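Local coordinates for protein NAD(P)H-flavin oxidoreductase (Staphylococcus epidermidis ATCC 12228, PDB 3GBH) that probably reduces flavin mononucleotide (FMN) at the expense of NAD(P)H, as a nitroreductase-family enzyme that carries FMN in pockets between its subunits, at residues M51-I56 / N140-L145; I87-L92 / I176-D181; L15-S20 / T153-G158. All blocks are in the same frame, centred on the assembly; numbering follows the deposited sequence.

Interaction 1: M51-I56 / N140-L145. With FMN (flavin mononucleotide), chain E.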
# COMPACT_ATOMS: atom_id res chain seq x y z
N MSE B 51 18.38 -17.33 -25.16
CA MSE B 51 18.51 -18.11 -26.38
C MSE B 51 17.20 -18.21 -27.13
O MSE B 51 17.20 -18.67 -28.24
CB MSE B 51 19.11 -19.48 -26.10
CG MSE B 51 19.81 -20.07 -27.30
SE MSE B 51 21.40 -19.06 -27.80
CE MSE B 51 22.53 -19.53 -26.29
N GLN B 52 16.09 -17.79 -26.53
CA GLN B 52 14.85 -17.58 -27.28
C GLN B 52 14.49 -18.78 -28.17
O GLN B 52 14.40 -18.67 -29.37
CB GLN B 52 15.03 -16.33 -28.13
CG GLN B 52 15.27 -15.09 -27.31
CD GLN B 52 15.74 -13.94 -28.16
OE1 GLN B 52 14.98 -13.43 -29.02
NE2 GLN B 52 17.01 -13.58 -28.00
N PRO B 53 14.26 -19.95 -27.55
CA PRO B 53 14.07 -21.18 -28.34
C PRO B 53 12.65 -21.37 -28.93
O PRO B 53 12.37 -22.41 -29.59
CB PRO B 53 14.35 -22.26 -27.32
CG PRO B 53 13.79 -21.69 -26.03
CD PRO B 53 14.14 -20.20 -26.11
N TRP B 54 11.77 -20.41 -28.71
CA TRP B 54 10.38 -20.55 -29.10
C TRP B 54 10.22 -20.34 -30.59
O TRP B 54 10.88 -19.47 -31.17
CB TRP B 54 9.48 -19.56 -28.37
CG TRP B 54 10.08 -18.19 -28.20
CD1 TRP B 54 10.31 -17.28 -29.18
CD2 TRP B 54 10.55 -17.61 -26.98
NE1 TRP B 54 10.86 -16.14 -28.63
CE2 TRP B 54 11.03 -16.33 -27.29
CE3 TRP B 54 10.60 -18.05 -25.65
CZ2 TRP B 54 11.57 -15.48 -26.32
CZ3 TRP B 54 11.13 -17.21 -24.69
CH2 TRP B 54 11.59 -15.95 -25.02
N ARG B 55 9.31 -21.12 -31.19
CA ARG B 55 8.99 -21.00 -32.62
C ARG B 55 7.48 -21.08 -32.76
O ARG B 55 6.87 -22.06 -32.35
CB ARG B 55 9.63 -22.14 -33.39
CG ARG B 55 11.16 -22.25 -33.21
CD ARG B 55 11.95 -21.07 -33.78
NE ARG B 55 13.38 -21.31 -33.58
CZ ARG B 55 14.12 -20.75 -32.63
NH1 ARG B 55 13.63 -19.86 -31.77
NH2 ARG B 55 15.39 -21.09 -32.54
N ILE B 56 6.87 -20.06 -33.35
CA ILE B 56 5.41 -19.94 -33.40
C ILE B 56 4.88 -20.23 -34.82
O ILE B 56 5.19 -19.49 -35.76
CB ILE B 56 4.94 -18.54 -32.97
CG1 ILE B 56 5.52 -18.18 -31.59
CG2 ILE B 56 3.37 -18.49 -32.97
CD1 ILE B 56 5.23 -16.74 -31.14
N ASN B 140 10.55 -26.02 -22.98
CA ASN B 140 9.18 -26.01 -22.44
C ASN B 140 8.98 -24.83 -21.52
O ASN B 140 7.98 -24.12 -21.62
CB ASN B 140 8.83 -27.29 -21.68
CG ASN B 140 8.50 -28.46 -22.59
OD1 ASN B 140 8.16 -28.27 -23.75
ND2 ASN B 140 8.64 -29.68 -22.07
N ILE B 141 9.95 -24.63 -20.62
CA ILE B 141 9.89 -23.54 -19.68
C ILE B 141 9.96 -22.20 -20.41
O ILE B 141 9.09 -21.34 -20.19
CB ILE B 141 10.99 -23.64 -18.57
CG1 ILE B 141 10.73 -24.87 -17.67
CG2 ILE B 141 11.04 -22.36 -17.75
CD1 ILE B 141 11.95 -25.31 -16.85
N ASP B 142 10.96 -22.00 -21.28
CA ASP B 142 11.13 -20.69 -21.91
C ASP B 142 9.90 -20.36 -22.74
O ASP B 142 9.42 -19.25 -22.68
CB ASP B 142 12.36 -20.64 -22.82
CG ASP B 142 13.69 -20.65 -22.06
OD1 ASP B 142 13.74 -20.26 -20.89
OD2 ASP B 142 14.70 -21.04 -22.70
N SER B 143 9.43 -21.33 -23.53
CA SER B 143 8.30 -21.13 -24.44
C SER B 143 6.99 -20.85 -23.69
O SER B 143 6.15 -20.08 -24.17
CB SER B 143 8.12 -22.35 -25.34
OG SER B 143 9.29 -22.59 -26.12
N SER B 144 6.83 -21.46 -22.53
CA SER B 144 5.70 -21.19 -21.65
C SER B 144 5.73 -19.77 -21.06
O SER B 144 4.69 -19.11 -20.91
CB SER B 144 5.62 -22.28 -20.57
OG SER B 144 5.43 -23.56 -21.19
N LEU B 145 6.92 -19.29 -20.71
CA LEU B 145 7.05 -17.91 -20.25
C LEU B 145 6.54 -16.94 -21.32
O LEU B 145 5.78 -16.01 -21.03
CB LEU B 145 8.48 -17.59 -19.83
CG LEU B 145 9.08 -18.36 -18.64
CD1 LEU B 145 10.54 -18.01 -18.48
CD2 LEU B 145 8.31 -18.07 -17.35
N1 FMN E . 20.01 -15.34 -15.21
C2 FMN E . 21.03 -15.56 -14.30
O2 FMN E . 21.74 -14.60 -13.93
N3 FMN E . 21.26 -16.84 -13.82
C4 FMN E . 20.49 -17.92 -14.22
O4 FMN E . 20.75 -19.04 -13.74
C4A FMN E . 19.45 -17.71 -15.16
N5 FMN E . 18.67 -18.75 -15.63
C5A FMN E . 17.50 -18.46 -16.31
C6 FMN E . 16.54 -19.45 -16.52
C7 FMN E . 15.36 -19.20 -17.16
C7M FMN E . 14.33 -20.28 -17.35
C8 FMN E . 15.11 -17.92 -17.63
C8M FMN E . 13.81 -17.64 -18.32
C9 FMN E . 16.04 -16.91 -17.44
C9A FMN E . 17.26 -17.17 -16.79
N10 FMN E . 18.22 -16.18 -16.57
C10 FMN E . 19.24 -16.41 -15.66
C1' FMN E . 17.97 -14.75 -17.03
C2' FMN E . 18.19 -14.66 -18.53
O2' FMN E . 19.57 -14.54 -18.83
C3' FMN E . 17.48 -13.42 -19.06
O3' FMN E . 16.10 -13.54 -18.83
C4' FMN E . 17.76 -13.16 -20.53
O4' FMN E . 19.14 -12.84 -20.60
C5' FMN E . 16.88 -12.03 -21.04
O5' FMN E . 17.13 -10.80 -20.33
P FMN E . 15.94 -10.05 -19.55
O1P FMN E . 16.51 -8.82 -18.85
O2P FMN E . 15.34 -11.00 -18.55
O3P FMN E . 14.83 -9.65 -20.45
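Beside the benzenoid end of the flavin site, in the nitroreductase fold, Pro53 and Trp54 lean on Asp142 and Ser143, where the chain entering strand 54-59 meets the long helix 132-156. The contact is buried van der Waals packing, and no hydrogen bond crosses it. The Pro53 ring lies crosswise, at about a right angle, to the Asp142 side chain, with Pro53 CG 3.5 Å from Asp142 OD2 and Pro53 CD nearly as close. Trp54 approaches edge-on. Its CG sits between backbone N and carbonyl carbon (chi1 39°), the crowded position, and this turns the six-membered ring toward the helix, bringing Trp54 CZ3 to 3.3 Å from Asp142 O. The carbonyl carbon of Asp142 lies near the indole plane, so the helix backbone borders the ring rather than covering it; one indole face is covered instead by Gln52 CA and Pro53 CD. At the Trp54 backbone end, Ser143 OG packs 3.8 Å from Trp54 CB and bonds back to Val139 O.

Asp142 also faces the cofactor. Its OD1 accepts the backbone N of Ser48 and stands 3.6 Å from FMN C7M, while Leu145 CD1 presses against the neighbouring methyl, C8M, at 3.3 Å. The flavin's hydrogen bonds include Arg18, Ser20 and Lys22 of the second subunit, so it lies between two chains, as is usual for the nitroreductase family. Arg55, pointing away from the helix, folds back on the backbone before it. Arg55 NH1 donates to Gln52 O at 2.8 Å, close to both the carbonyl and guanidinium planes, and equally to Trp54 O at 2.8 Å, which it meets from above the carbonyl plane, 56° out of it.

Interaction 2: I87-L92 / I176-D181; sequences IIFGDL and IGYDSD
Aromatic packing leads here: Phe89, on strand 84-91, receives Tyr178 from the loop that follows helix 172-176. The two rings meet obliquely, with centroids 5.0 Å apart and planes at 49°. Tyr178 CD2 hangs over one face of the Phe89 ring, displaced toward its rim and 3.8 Å from Phe89 CD1.

Aliphatic contacts complete the cluster. Ile176 and Phe89 approach one another head-on from opposite directions, the Ile176 CD1 methyl 3.4 Å from Phe89 CE1 and almost as near to CZ. With CG1 set between backbone N and carbonyl carbon (chi1 73°), the same methyl is also carried over the centre of the Tyr178 ring, 4.0 Å above its plane. One carbon thus serves two rings. Farther along, Leu92 CD1 rests 3.7 Å from the carbonyl oxygen of Asp181, an oxygen that accepts a hydrogen bond from Arg132.

No hydrogen bond crosses between the segments. Backbone turns set the loop: Gly177 leaves the helix with positive phi, allowing the chain to turn so that Tyr178 follows Ile176 onto the same ring, and Asp179 OD1 then accepts the backbone N of Asp181 at 3.1 Å, on the anti side of the carboxylate, closing an Asx turn. The phenol end looks outward across the interface: Tyr178 OH is hydrogen-bonded to Glu211 of the second subunit, and Ile176 packs on Leu213 of that chain.

On the strand, Phe89 points to this loop while its neighbour Ile88 packs on helix 132-156, so the two faces of the sheet have different covers. Such a central antiparallel sheet, flanked by helices and tied to a partner chain's C-terminal residues, belongs to the alpha+beta fold of dimeric nitroreductases.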
# COMPACT_ATOMS: atom_id res chain seq x y z
N ILE B 87 0.58 -22.57 -32.64
CA ILE B 87 1.23 -23.75 -32.08
C ILE B 87 2.68 -23.39 -31.80
O ILE B 87 3.42 -23.03 -32.71
CB ILE B 87 1.14 -24.95 -33.01
CG1 ILE B 87 -0.30 -25.15 -33.50
CG2 ILE B 87 1.65 -26.23 -32.31
CD1 ILE B 87 -0.47 -26.28 -34.55
N ILE B 88 3.07 -23.47 -30.52
CA ILE B 88 4.38 -23.03 -30.09
C ILE B 88 5.25 -24.27 -29.89
O ILE B 88 4.88 -25.18 -29.16
CB ILE B 88 4.31 -22.23 -28.80
CG1 ILE B 88 3.46 -20.96 -29.02
CG2 ILE B 88 5.71 -21.86 -28.30
CD1 ILE B 88 2.91 -20.39 -27.74
N PHE B 89 6.37 -24.29 -30.59
CA PHE B 89 7.35 -25.34 -30.57
C PHE B 89 8.60 -24.80 -29.89
O PHE B 89 8.85 -23.60 -29.90
CB PHE B 89 7.72 -25.73 -32.00
CG PHE B 89 6.63 -26.44 -32.76
CD1 PHE B 89 5.64 -25.71 -33.41
CD2 PHE B 89 6.63 -27.83 -32.85
CE1 PHE B 89 4.64 -26.35 -34.11
CE2 PHE B 89 5.65 -28.49 -33.53
CZ PHE B 89 4.64 -27.76 -34.18
N GLY B 90 9.38 -25.70 -29.33
CA GLY B 90 10.67 -25.38 -28.75
C GLY B 90 11.74 -25.97 -29.66
O GLY B 90 11.63 -27.10 -30.11
N ASP B 91 12.76 -25.19 -29.96
CA ASP B 91 13.88 -25.65 -30.80
C ASP B 91 14.94 -26.29 -29.89
O ASP B 91 15.58 -25.61 -29.11
CB ASP B 91 14.44 -24.46 -31.58
CG ASP B 91 15.59 -24.80 -32.45
OD1 ASP B 91 15.96 -26.00 -32.63
OD2 ASP B 91 16.08 -23.83 -33.04
N LEU B 92 15.12 -27.60 -30.01
CA LEU B 92 16.11 -28.33 -29.19
C LEU B 92 17.55 -28.03 -29.61
O LEU B 92 18.48 -28.38 -28.87
CB LEU B 92 15.87 -29.85 -29.27
CG LEU B 92 14.52 -30.38 -28.77
CD1 LEU B 92 14.39 -31.88 -29.09
CD2 LEU B 92 14.36 -30.12 -27.29
N ILE B 176 2.49 -30.10 -40.03
CA ILE B 176 2.65 -28.71 -40.47
C ILE B 176 3.96 -28.46 -41.21
O ILE B 176 4.12 -27.40 -41.81
CB ILE B 176 2.46 -27.70 -39.33
CG1 ILE B 176 3.63 -27.69 -38.36
CG2 ILE B 176 1.15 -28.00 -38.57
CD1 ILE B 176 3.44 -26.68 -37.25
N GLY B 177 4.87 -29.43 -41.17
CA GLY B 177 6.11 -29.36 -41.92
C GLY B 177 7.28 -28.80 -41.16
O GLY B 177 8.08 -28.05 -41.73
N TYR B 178 7.37 -29.11 -39.86
CA TYR B 178 8.53 -28.78 -39.06
C TYR B 178 9.26 -30.07 -38.75
O TYR B 178 8.63 -31.13 -38.59
CB TYR B 178 8.13 -28.10 -37.75
CG TYR B 178 7.63 -26.67 -37.86
CD1 TYR B 178 7.25 -26.11 -39.08
CD2 TYR B 178 7.53 -25.89 -36.73
CE1 TYR B 178 6.78 -24.80 -39.15
CE2 TYR B 178 7.06 -24.59 -36.79
CZ TYR B 178 6.70 -24.05 -38.00
OH TYR B 178 6.26 -22.76 -38.03
N ASP B 179 10.58 -29.98 -38.67
CA ASP B 179 11.44 -31.15 -38.41
C ASP B 179 11.08 -31.66 -37.01
O ASP B 179 11.35 -30.98 -36.02
CB ASP B 179 12.91 -30.71 -38.49
CG ASP B 179 13.90 -31.85 -38.30
OD1 ASP B 179 13.54 -32.89 -37.71
OD2 ASP B 179 15.06 -31.68 -38.74
N SER B 180 10.45 -32.84 -36.95
CA SER B 180 9.94 -33.39 -35.69
C SER B 180 11.04 -33.86 -34.73
O SER B 180 10.80 -33.98 -33.53
CB SER B 180 8.92 -34.50 -35.93
OG SER B 180 9.44 -35.51 -36.74
N ASP B 181 12.24 -34.10 -35.23
CA ASP B 181 13.37 -34.44 -34.38
C ASP B 181 13.91 -33.22 -33.65
O ASP B 181 14.39 -33.35 -32.53
CB ASP B 181 14.52 -35.06 -35.18
CG ASP B 181 14.21 -36.47 -35.65
OD1 ASP B 181 13.31 -37.11 -35.05
OD2 ASP B 181 14.87 -36.95 -36.62

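Interaction 3: L15-S20 / T153-G158; sequences LNSRKS and TAKAHG. With FMN (flavin mononucleotide), chain H.
Phosphate oxygen O2P of FMN is gripped twice: Ser20 OG donates to it at 2.7 Å, and Arg18 NH1 at 2.9 Å, almost straight at 172° and at the edge of the guanidinium. The second arm, Arg18 NH2, reaches FMN O3P at 3.0 Å and is also bonded to Lys44 O of the second subunit. Backbone completes the grip, with Ser20 N giving a straight bond to FMN O1P at 2.9 Å. Three phosphate oxygens are thereby fixed, and the cationic arginine would be expected to offset their charge.

Behind this pocket, Lys155 packs against Ser17. Its CG is anti to the backbone N (chi1 -173°) and the chain then bends, laying its methylenes alongside Ser17: Lys155 CE is 3.6 Å from Ser17 CB, and Lys155 CD is 3.5 Å from Ser17 O. The amine goes on to bond Tyr159 O.

Gly158 closes helix 132-156 with a Schellman motif, its N bonded to Lys155 O at 3.0 Å. The contact thus brings the last part of helix 132-156 against the 15-20 segment that leaves helix 11-17, with helix 32-42 against Thr153 and His157, and strand 160-164 against Ser20 and Ala154.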
# COMPACT_ATOMS: atom_id res chain seq x y z
N LEU B 15 -5.07 -8.62 -16.52
CA LEU B 15 -4.89 -9.85 -15.76
C LEU B 15 -6.25 -10.40 -15.32
O LEU B 15 -6.53 -11.60 -15.47
CB LEU B 15 -3.99 -9.55 -14.56
CG LEU B 15 -3.26 -10.69 -13.89
CD1 LEU B 15 -1.93 -10.21 -13.23
CD2 LEU B 15 -4.25 -11.29 -12.89
N ASN B 16 -7.13 -9.55 -14.80
CA ASN B 16 -8.45 -10.03 -14.38
C ASN B 16 -9.35 -10.57 -15.50
O ASN B 16 -10.23 -11.40 -15.23
CB ASN B 16 -9.22 -8.94 -13.62
CG ASN B 16 -8.61 -8.64 -12.25
OD1 ASN B 16 -7.82 -9.43 -11.72
ND2 ASN B 16 -9.00 -7.50 -11.67
N SER B 17 -9.13 -10.12 -16.75
CA SER B 17 -10.00 -10.57 -17.84
C SER B 17 -9.39 -11.69 -18.69
O SER B 17 -10.05 -12.20 -19.59
CB SER B 17 -10.39 -9.39 -18.73
OG SER B 17 -9.25 -8.72 -19.18
N ARG B 18 -8.15 -12.08 -18.40
CA ARG B 18 -7.51 -13.20 -19.10
C ARG B 18 -8.18 -14.50 -18.63
O ARG B 18 -7.92 -14.98 -17.52
CB ARG B 18 -6.00 -13.23 -18.81
CG ARG B 18 -5.11 -13.97 -19.82
CD ARG B 18 -5.34 -15.49 -19.87
NE ARG B 18 -5.33 -16.09 -18.52
CZ ARG B 18 -6.03 -17.18 -18.20
NH1 ARG B 18 -6.74 -17.80 -19.13
NH2 ARG B 18 -6.05 -17.61 -16.95
N LYS B 19 -9.04 -15.05 -19.47
CA LYS B 19 -9.76 -16.29 -19.23
C LYS B 19 -9.83 -17.11 -20.53
O LYS B 19 -9.63 -16.56 -21.63
CB LYS B 19 -11.19 -15.99 -18.72
CG LYS B 19 -11.25 -15.03 -17.50
CD LYS B 19 -12.68 -14.73 -17.09
CE LYS B 19 -12.73 -13.74 -15.93
NZ LYS B 19 -14.10 -13.30 -15.67
N SER B 20 -10.08 -18.42 -20.41
CA SER B 20 -10.13 -19.30 -21.58
C SER B 20 -11.46 -19.15 -22.31
O SER B 20 -12.49 -19.66 -21.87
CB SER B 20 -9.93 -20.77 -21.18
OG SER B 20 -8.59 -21.03 -20.82
N THR B 153 -0.86 -9.99 -23.55
CA THR B 153 -0.79 -8.95 -24.59
C THR B 153 -1.97 -9.05 -25.54
O THR B 153 -2.56 -8.05 -25.93
CB THR B 153 0.54 -9.00 -25.40
OG1 THR B 153 1.63 -8.93 -24.49
CG2 THR B 153 0.61 -7.78 -26.36
N ALA B 154 -2.34 -10.28 -25.90
CA ALA B 154 -3.52 -10.48 -26.75
C ALA B 154 -4.75 -9.86 -26.08
O ALA B 154 -5.53 -9.08 -26.71
CB ALA B 154 -3.73 -11.99 -27.03
N LYS B 155 -4.90 -10.12 -24.79
CA LYS B 155 -6.02 -9.54 -24.03
C LYS B 155 -5.95 -8.01 -23.97
O LYS B 155 -6.99 -7.34 -24.04
CB LYS B 155 -6.09 -10.13 -22.63
CG LYS B 155 -7.31 -9.72 -21.84
CD LYS B 155 -8.53 -10.52 -22.22
CE LYS B 155 -9.78 -9.69 -22.25
NZ LYS B 155 -10.06 -9.32 -23.64
N ALA B 156 -4.75 -7.45 -23.87
CA ALA B 156 -4.60 -5.98 -23.84
C ALA B 156 -5.05 -5.36 -25.15
O ALA B 156 -5.51 -4.18 -25.20
CB ALA B 156 -3.14 -5.61 -23.52
N HIS B 157 -4.93 -6.12 -26.23
CA HIS B 157 -5.39 -5.70 -27.57
C HIS B 157 -6.87 -5.93 -27.79
O HIS B 157 -7.40 -5.56 -28.85
CB HIS B 157 -4.62 -6.43 -28.66
CG HIS B 157 -3.25 -5.89 -28.89
ND1 HIS B 157 -2.88 -5.31 -30.09
CD2 HIS B 157 -2.16 -5.86 -28.10
CE1 HIS B 157 -1.61 -4.94 -30.01
NE2 HIS B 157 -1.15 -5.27 -28.82
N GLY B 158 -7.54 -6.54 -26.84
CA GLY B 158 -9.00 -6.71 -26.92
C GLY B 158 -9.39 -8.12 -27.40
O GLY B 158 -10.56 -8.43 -27.56
N1 FMN H . -8.73 -25.99 -22.50
C2 FMN H . -9.38 -26.71 -23.50
O2 FMN H . -10.55 -26.46 -23.81
N3 FMN H . -8.71 -27.72 -24.14
C4 FMN H . -7.39 -28.03 -23.81
O4 FMN H . -6.82 -28.96 -24.41
C4A FMN H . -6.75 -27.32 -22.80
N5 FMN H . -5.45 -27.62 -22.42
C5A FMN H . -4.73 -26.72 -21.67
C6 FMN H . -3.33 -26.82 -21.58
C7 FMN H . -2.60 -25.91 -20.83
C7M FMN H . -1.11 -26.03 -20.73
C8 FMN H . -3.28 -24.89 -20.15
C8M FMN H . -2.56 -23.86 -19.33
C9 FMN H . -4.65 -24.79 -20.25
C9A FMN H . -5.41 -25.69 -21.01
N10 FMN H . -6.80 -25.58 -21.12
C10 FMN H . -7.43 -26.30 -22.14
C1' FMN H . -7.55 -24.43 -20.48
C2' FMN H . -7.67 -24.74 -18.99
O2' FMN H . -8.70 -25.69 -18.76
C3' FMN H . -7.95 -23.44 -18.23
O3' FMN H . -6.83 -22.60 -18.34
C4' FMN H . -8.29 -23.64 -16.75
O4' FMN H . -9.52 -24.36 -16.65
C5' FMN H . -8.39 -22.29 -16.05
O5' FMN H . -9.43 -21.51 -16.64
P FMN H . -9.10 -20.06 -17.24
O1P FMN H . -10.36 -19.44 -17.76
O2P FMN H . -8.05 -20.24 -18.29
O3P FMN H . -8.52 -19.18 -16.16

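Along the chain the segments come as 15-20, 51-56, 87-92, 140-145, 153-158 and 176-181, so interaction 1 is nested within the loop closed by interaction 3, while interaction 2 crosses both. Interactions 1 and 2 have centres 11 Å apart and touch through neighbouring strands 54-59 and 84-91, where Pro53 pairs with Asp91 and Arg55 with Phe89. Interaction 3 is about 20 Å from interaction 1, centre to centre, farther along the shared helix 132-156, and about 27 Å from interaction 2, across the chain's centre. Interaction 3 holds one flavin's phosphate and interaction 1 borders another flavin's methyl groups: each subunit thus contributes to two cofactor sites.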